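Local coordinates for putative isohexenylglutaconyl-CoA hydratase (Pseudomonas aeruginosa, PDB 4ZU2), which probably hydrates the double bond of isohexenylglutaconyl-CoA in citronellate breakdown, as a member of the crotonase (enoyl-CoA hydratase/isomerase) family, at residues D132-L137 against R171-E176; R155-T160 against L180-F185. One frame throughout, in Å; residues are numbered along the deposited sequence.

Contact 1 (D132-L137 against R171-E176); sequences DAQFGL and RFDGRE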
loop_
_atom_site.group_PDB
_atom_site.type_symbol
_atom_site.label_atom_id
_atom_site.label_comp_id
_atom_site.label_asym_id
_atom_site.label_seq_id
_atom_site.Cartn_x
_atom_site.Cartn_y
_atom_site.Cartn_z
ATOM N N ASP A 132 -13.980 16.433 12.805
ATOM C CA ASP A 132 -15.302 15.919 13.149
ATOM C C ASP A 132 -16.069 15.403 11.901
ATOM O O ASP A 132 -17.284 15.184 11.946
ATOM C CB ASP A 132 -16.108 16.995 13.909
ATOM C CG ASP A 132 -16.242 18.301 13.122
ATOM O OD1 ASP A 132 -15.824 18.311 11.945
ATOM O OD2 ASP A 132 -16.763 19.314 13.668
ATOM N N ALA A 133 -15.367 15.235 10.784
ATOM C CA ALA A 133 -15.971 14.655 9.591
ATOM C C ALA A 133 -16.308 13.217 9.920
ATOM O O ALA A 133 -15.624 12.620 10.736
ATOM C CB ALA A 133 -15.026 14.762 8.402
ATOM N N GLN A 134 -17.401 12.679 9.360
ATOM C CA GLN A 134 -17.707 11.259 9.529
ATOM C C GLN A 134 -17.739 10.511 8.179
ATOM O O GLN A 134 -18.569 10.764 7.280
ATOM C CB GLN A 134 -18.964 11.005 10.378
ATOM C CG GLN A 134 -18.811 11.034 11.979
ATOM C CD GLN A 134 -17.580 10.294 12.596
ATOM O OE1 GLN A 134 -16.447 10.622 12.285
ATOM N NE2 GLN A 134 -17.818 9.347 13.520
ATOM N N PHE A 135 -16.788 9.584 8.090
ATOM C CA PHE A 135 -16.529 8.733 6.947
ATOM C C PHE A 135 -17.160 7.366 7.127
ATOM O O PHE A 135 -17.318 6.871 8.248
ATOM C CB PHE A 135 -15.010 8.511 6.784
ATOM C CG PHE A 135 -14.240 9.753 6.555
ATOM C CD1 PHE A 135 -13.849 10.544 7.634
ATOM C CD2 PHE A 135 -13.886 10.141 5.270
ATOM C CE1 PHE A 135 -13.123 11.726 7.424
ATOM C CE2 PHE A 135 -13.178 11.319 5.052
ATOM C CZ PHE A 135 -12.799 12.117 6.138
ATOM N N GLY A 136 -17.507 6.740 6.009
ATOM C CA GLY A 136 -18.015 5.391 6.063
ATOM C C GLY A 136 -18.421 4.878 4.702
ATOM O O GLY A 136 -18.585 5.629 3.739
ATOM N N LEU A 137 -18.552 3.567 4.636
ATOM C CA LEU A 137 -19.204 2.896 3.506
ATOM C C LEU A 137 -20.404 2.111 4.011
ATOM O O LEU A 137 -20.279 0.935 4.368
ATOM C CB LEU A 137 -18.203 1.955 2.807
ATOM C CG LEU A 137 -17.012 2.686 2.165
ATOM C CD1 LEU A 137 -15.929 1.743 1.623
ATOM C CD2 LEU A 137 -17.464 3.591 1.072
ATOM N N ARG A 171 -18.076 3.510 10.917
ATOM C CA ARG A 171 -17.956 4.957 10.856
ATOM C C ARG A 171 -16.671 5.320 11.605
ATOM O O ARG A 171 -16.206 4.554 12.460
ATOM C CB ARG A 171 -19.172 5.632 11.508
ATOM C CG ARG A 171 -20.250 6.123 10.552
ATOM C CD ARG A 171 -20.870 5.050 9.682
ATOM N NE ARG A 171 -22.168 5.503 9.164
ATOM C CZ ARG A 171 -23.081 4.719 8.596
ATOM N NH1 ARG A 171 -22.833 3.413 8.438
ATOM N NH2 ARG A 171 -24.247 5.256 8.178
ATOM N N PHE A 172 -16.100 6.476 11.278
ATOM C CA PHE A 172 -14.850 6.938 11.871
ATOM C C PHE A 172 -14.626 8.359 11.424
ATOM O O PHE A 172 -15.194 8.799 10.405
ATOM C CB PHE A 172 -13.648 6.086 11.449
ATOM C CG PHE A 172 -13.427 6.005 9.943
ATOM C CD1 PHE A 172 -14.118 5.084 9.178
ATOM C CD2 PHE A 172 -12.533 6.848 9.300
ATOM C CE1 PHE A 172 -13.918 5.001 7.807
ATOM C CE2 PHE A 172 -12.327 6.769 7.918
ATOM C CZ PHE A 172 -13.034 5.849 7.177
ATOM N N ASP A 173 -13.789 9.069 12.175
ATOM C CA ASP A 173 -13.635 10.493 12.002
ATOM C C ASP A 173 -12.394 10.875 11.279
ATOM O O ASP A 173 -11.597 10.014 10.876
ATOM C CB ASP A 173 -13.695 11.208 13.356
ATOM C CG ASP A 173 -12.397 11.083 14.165
ATOM O OD1 ASP A 173 -11.683 10.050 14.097
ATOM O OD2 ASP A 173 -12.105 12.046 14.893
ATOM N N GLY A 174 -12.251 12.193 11.102
ATOM C CA GLY A 174 -11.098 12.765 10.468
ATOM C C GLY A 174 -9.735 12.322 10.996
ATOM O O GLY A 174 -8.804 12.133 10.214
ATOM N N ARG A 175 -9.584 12.205 12.310
ATOM C CA ARG A 175 -8.265 11.946 12.874
ATOM C C ARG A 175 -7.928 10.521 12.455
ATOM O O ARG A 175 -6.818 10.238 12.075
ATOM C CB ARG A 175 -8.214 12.093 14.415
ATOM C CG ARG A 175 -8.616 13.473 15.039
ATOM C CD ARG A 175 -7.516 14.582 14.951
ATOM N NE ARG A 175 -7.615 15.559 16.045
ATOM C CZ ARG A 175 -7.409 16.885 15.957
ATOM N NH1 ARG A 175 -7.086 17.483 14.822
ATOM N NH2 ARG A 175 -7.568 17.633 17.052
ATOM N N GLU A 176 -8.921 9.645 12.500
ATOM C CA GLU A 176 -8.772 8.287 12.031
ATOM C C GLU A 176 -8.478 8.229 10.530
ATOM O O GLU A 176 -7.801 7.295 10.077
ATOM C CB GLU A 176 -10.035 7.487 12.338
ATOM C CG GLU A 176 -10.085 6.124 11.677
ATOM C CD GLU A 176 -10.023 4.975 12.620
ATOM O OE1 GLU A 176 -8.910 4.468 12.836
ATOM O OE2 GLU A 176 -11.075 4.548 13.116
#

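Contact 2 (R155-T160 against L180-F185); sequences RRIGLT and LGLVHF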
loop_
_atom_site.group_PDB
_atom_site.type_symbol
_atom_site.label_atom_id
_atom_site.label_comp_id
_atom_site.label_asym_id
_atom_site.label_seq_id
_atom_site.Cartn_x
_atom_site.Cartn_y
_atom_site.Cartn_z
ATOM N N ARG A 155 -6.934 1.069 -3.769
ATOM C CA ARG A 155 -5.838 1.937 -4.220
ATOM C C ARG A 155 -5.530 3.025 -3.174
ATOM O O ARG A 155 -4.377 3.391 -2.977
ATOM C CB ARG A 155 -6.155 2.550 -5.587
ATOM C CG ARG A 155 -5.840 1.602 -6.725
ATOM C CD ARG A 155 -6.618 1.820 -8.003
ATOM N NE ARG A 155 -6.734 0.503 -8.642
ATOM C CZ ARG A 155 -6.424 0.221 -9.895
ATOM N NH1 ARG A 155 -6.017 1.174 -10.733
ATOM N NH2 ARG A 155 -6.539 -1.032 -10.322
ATOM N N ARG A 156 -6.552 3.489 -2.467
ATOM C CA ARG A 156 -6.407 4.631 -1.591
ATOM C C ARG A 156 -5.588 4.298 -0.327
ATOM O O ARG A 156 -4.588 4.941 -0.062
ATOM C CB ARG A 156 -7.770 5.200 -1.200
ATOM C CG ARG A 156 -7.648 6.504 -0.408
ATOM C CD ARG A 156 -7.125 7.607 -1.266
ATOM N NE ARG A 156 -7.210 8.901 -0.618
ATOM C CZ ARG A 156 -7.026 10.051 -1.239
ATOM N NH1 ARG A 156 -6.724 10.065 -2.521
ATOM N NH2 ARG A 156 -7.094 11.187 -0.567
ATOM N N ILE A 157 -5.980 3.248 0.374
ATOM C CA ILE A 157 -5.471 2.928 1.698
ATOM C C ILE A 157 -4.984 1.485 1.827
ATOM O O ILE A 157 -4.512 1.097 2.890
ATOM C CB ILE A 157 -6.600 3.146 2.762
ATOM C CG1 ILE A 157 -7.768 2.203 2.510
ATOM C CG2 ILE A 157 -7.094 4.580 2.758
ATOM C CD1 ILE A 157 -8.935 2.414 3.460
ATOM N N GLY A 158 -5.164 0.685 0.770
ATOM C CA GLY A 158 -4.737 -0.702 0.735
ATOM C C GLY A 158 -5.833 -1.701 1.082
ATOM O O GLY A 158 -6.786 -1.373 1.789
ATOM N N LEU A 159 -5.703 -2.935 0.577
ATOM C CA LEU A 159 -6.675 -3.983 0.853
ATOM C C LEU A 159 -6.968 -4.146 2.355
ATOM O O LEU A 159 -8.102 -4.435 2.770
ATOM C CB LEU A 159 -6.183 -5.301 0.295
ATOM C CG LEU A 159 -7.067 -6.533 0.534
ATOM C CD1 LEU A 159 -8.377 -6.447 -0.286
ATOM C CD2 LEU A 159 -6.327 -7.797 0.146
ATOM N N THR A 160 -5.933 -3.973 3.167
ATOM C CA THR A 160 -5.996 -4.396 4.562
ATOM C C THR A 160 -6.975 -3.488 5.288
ATOM O O THR A 160 -7.794 -3.947 6.067
ATOM C CB THR A 160 -4.618 -4.386 5.229
ATOM O OG1 THR A 160 -3.758 -5.306 4.537
ATOM C CG2 THR A 160 -4.726 -4.771 6.740
ATOM N N LEU A 180 -5.228 6.242 8.808
ATOM C CA LEU A 180 -5.411 5.158 7.822
ATOM C C LEU A 180 -4.907 5.526 6.439
ATOM O O LEU A 180 -4.945 4.700 5.534
ATOM C CB LEU A 180 -6.905 4.757 7.713
ATOM C CG LEU A 180 -7.584 4.150 8.930
ATOM C CD1 LEU A 180 -9.109 4.017 8.774
ATOM C CD2 LEU A 180 -7.003 2.817 9.206
ATOM N N GLY A 181 -4.437 6.758 6.262
ATOM C CA GLY A 181 -3.909 7.196 4.977
ATOM C C GLY A 181 -4.988 7.579 3.969
ATOM O O GLY A 181 -4.749 7.655 2.748
ATOM N N LEU A 182 -6.186 7.847 4.473
ATOM C CA LEU A 182 -7.330 8.135 3.602
ATOM C C LEU A 182 -7.292 9.577 3.149
ATOM O O LEU A 182 -7.666 9.930 2.017
ATOM C CB LEU A 182 -8.639 7.854 4.358
ATOM C CG LEU A 182 -9.903 8.118 3.548
ATOM C CD1 LEU A 182 -9.789 7.580 2.129
ATOM C CD2 LEU A 182 -11.119 7.475 4.256
ATOM N N VAL A 183 -6.852 10.429 4.067
ATOM C CA VAL A 183 -6.663 11.844 3.780
ATOM C C VAL A 183 -5.241 12.221 4.224
ATOM O O VAL A 183 -4.582 11.462 4.973
ATOM C CB VAL A 183 -7.733 12.694 4.511
ATOM C CG1 VAL A 183 -9.154 12.214 4.133
ATOM C CG2 VAL A 183 -7.513 12.654 6.056
ATOM N N HIS A 184 -4.775 13.371 3.750
ATOM C CA HIS A 184 -3.392 13.819 3.939
ATOM C C HIS A 184 -3.203 14.782 5.116
ATOM O O HIS A 184 -2.109 14.883 5.635
ATOM C CB HIS A 184 -2.908 14.521 2.673
ATOM C CG HIS A 184 -2.836 13.642 1.461
ATOM N ND1 HIS A 184 -3.856 13.562 0.546
ATOM C CD2 HIS A 184 -1.847 12.832 1.006
ATOM C CE1 HIS A 184 -3.510 12.724 -0.420
ATOM N NE2 HIS A 184 -2.296 12.279 -0.170
ATOM N N PHE A 185 -4.257 15.510 5.495
ATOM C CA PHE A 185 -4.248 16.409 6.643
ATOM C C PHE A 185 -5.601 16.363 7.386
ATOM O O PHE A 185 -6.677 16.276 6.759
ATOM C CB PHE A 185 -4.064 17.859 6.172
ATOM C CG PHE A 185 -2.865 18.085 5.264
ATOM C CD1 PHE A 185 -1.567 18.104 5.782
ATOM C CD2 PHE A 185 -3.040 18.326 3.910
ATOM C CE1 PHE A 185 -0.471 18.329 4.947
ATOM C CE2 PHE A 185 -1.963 18.553 3.083
ATOM C CZ PHE A 185 -0.671 18.554 3.599
HETATM O O HOH W 1 -3.763 2.421 5.001
#

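Contact 1 (D132-L137 against R171-E176)
Phe135 and Phe172 face each other across a short antiparallel pairing in which both their side chains and their backbones take part. They form a hydrogen-bonded pair: Phe135 N gives a nearly straight bond to Phe172 O (2.9 Å, 166° at the hydrogen), and Phe172 N returns a longer, more bent one to Phe135 O at 3.3 Å. Both side chains leave on the same face of the sheet, yet their rings do not stack. The planes lie almost parallel, 12° apart, but are slid so far that they barely overlap, with centroids 5.5 Å apart. What sits over the Phe172 ring is the CB of Phe135, 3.6 Å from the ring centroid, in a CH-pi contact displaced toward the rim. Phe172 reaches this place because its CG stands between backbone N and carbonyl carbon (chi1 57°), which folds the ring back across the neighbouring strand. The Phe135 ring turns its edge to Phe172 O, which lies in the ring plane, and Phe135 CE1 comes 3.8 Å from Gly174 CA. Beyond the pair the strand becomes helix 174-179. Asp173 is its N-cap, OD1 accepting from Glu176 N at 3.2 Å from above the carboxylate plane, while Gly174 N makes only a weak bond to Ala133 O. Phe118, Leu165 and Ala177 pack further against Phe172. At the Phe135-Phe172 pair the backbone groups are thus bonded to each other and the aromatic side chains are buried, while the carboxylate of Asp173, at a less buried position, serves the helix start.

Contact 2 (R155-T160 against L180-F185)
Arg156 grips the backbone carbonyl of Leu182 side-on, with NE and NH2 both donating to the one oxygen. The two bonds are equal in length, Arg156 NE and Arg156 NH2 each lying 2.9 Å from Leu182 O, and the oxygen sits in the guanidinium plane while both nitrogens reach it from one face of the carbonyl plane. The chain of Arg156 sets out with CG anti to the backbone N (chi1 -173°) and bends at chi2, which carries the guanidinium along the loop. On the way, Arg156 CG touches Leu182 CD1 at 3.5 Å, the two side chains crossing at about a right angle. Arginine suits this buried place because its long aliphatic part packs against leucine while its planar head places two N-H groups on a buried backbone carbonyl. Ile157 adds an apolar contact, its CG2 lying 4.0 Å from Leu182 CB; the same methyl also rests 3.5 Å from Leu180 O. A water donates to both Ile157 O and Leu180 O, at 2.6 Å from each, joining the ends of two helices. Here helix 149-157 stops at Gly158, whose positive phi suits glycine and which also N-caps helix 159-168; Gly181 likewise closes helix 174-179 in a Schellman motif. The loop that follows leads into strand 185-187, an outermost strand, within this chain, of the larger crotonase-fold sheet. Farther out, Arg156 NH1 donates to Ser124 O. The His184 ring, turned 77° from the guanidinium, is held by Ala127 N at ND1 and by Thr160 O of the third subunit at NE2. Thr160 OG1 of that subunit also bonds to Arg156 O, bringing this junction into the interface of the trimer.

How the contacts relate
Contacts 1 and 2 lie on the same side of the chain's centre, their own centres about 12 Å apart, and interleave in sequence: strand 134-136 leads toward helix 149-157, helix 159-168 toward strand 172-173, and helix 174-179 joins the second segment of contact 1 to that of contact 2. They meet directly through Leu182, whose CD2 lies 3.9 Å from Phe172 CZ and 4.0 Å from Phe135 CD2; Phe135 CZ is 4.2 Å from Val183 CG1. One apolar cluster therefore runs between the small sheet and the loop. Contact 2 continues into neighbouring subunits, whereas no other chain of the trimer touches contact 1.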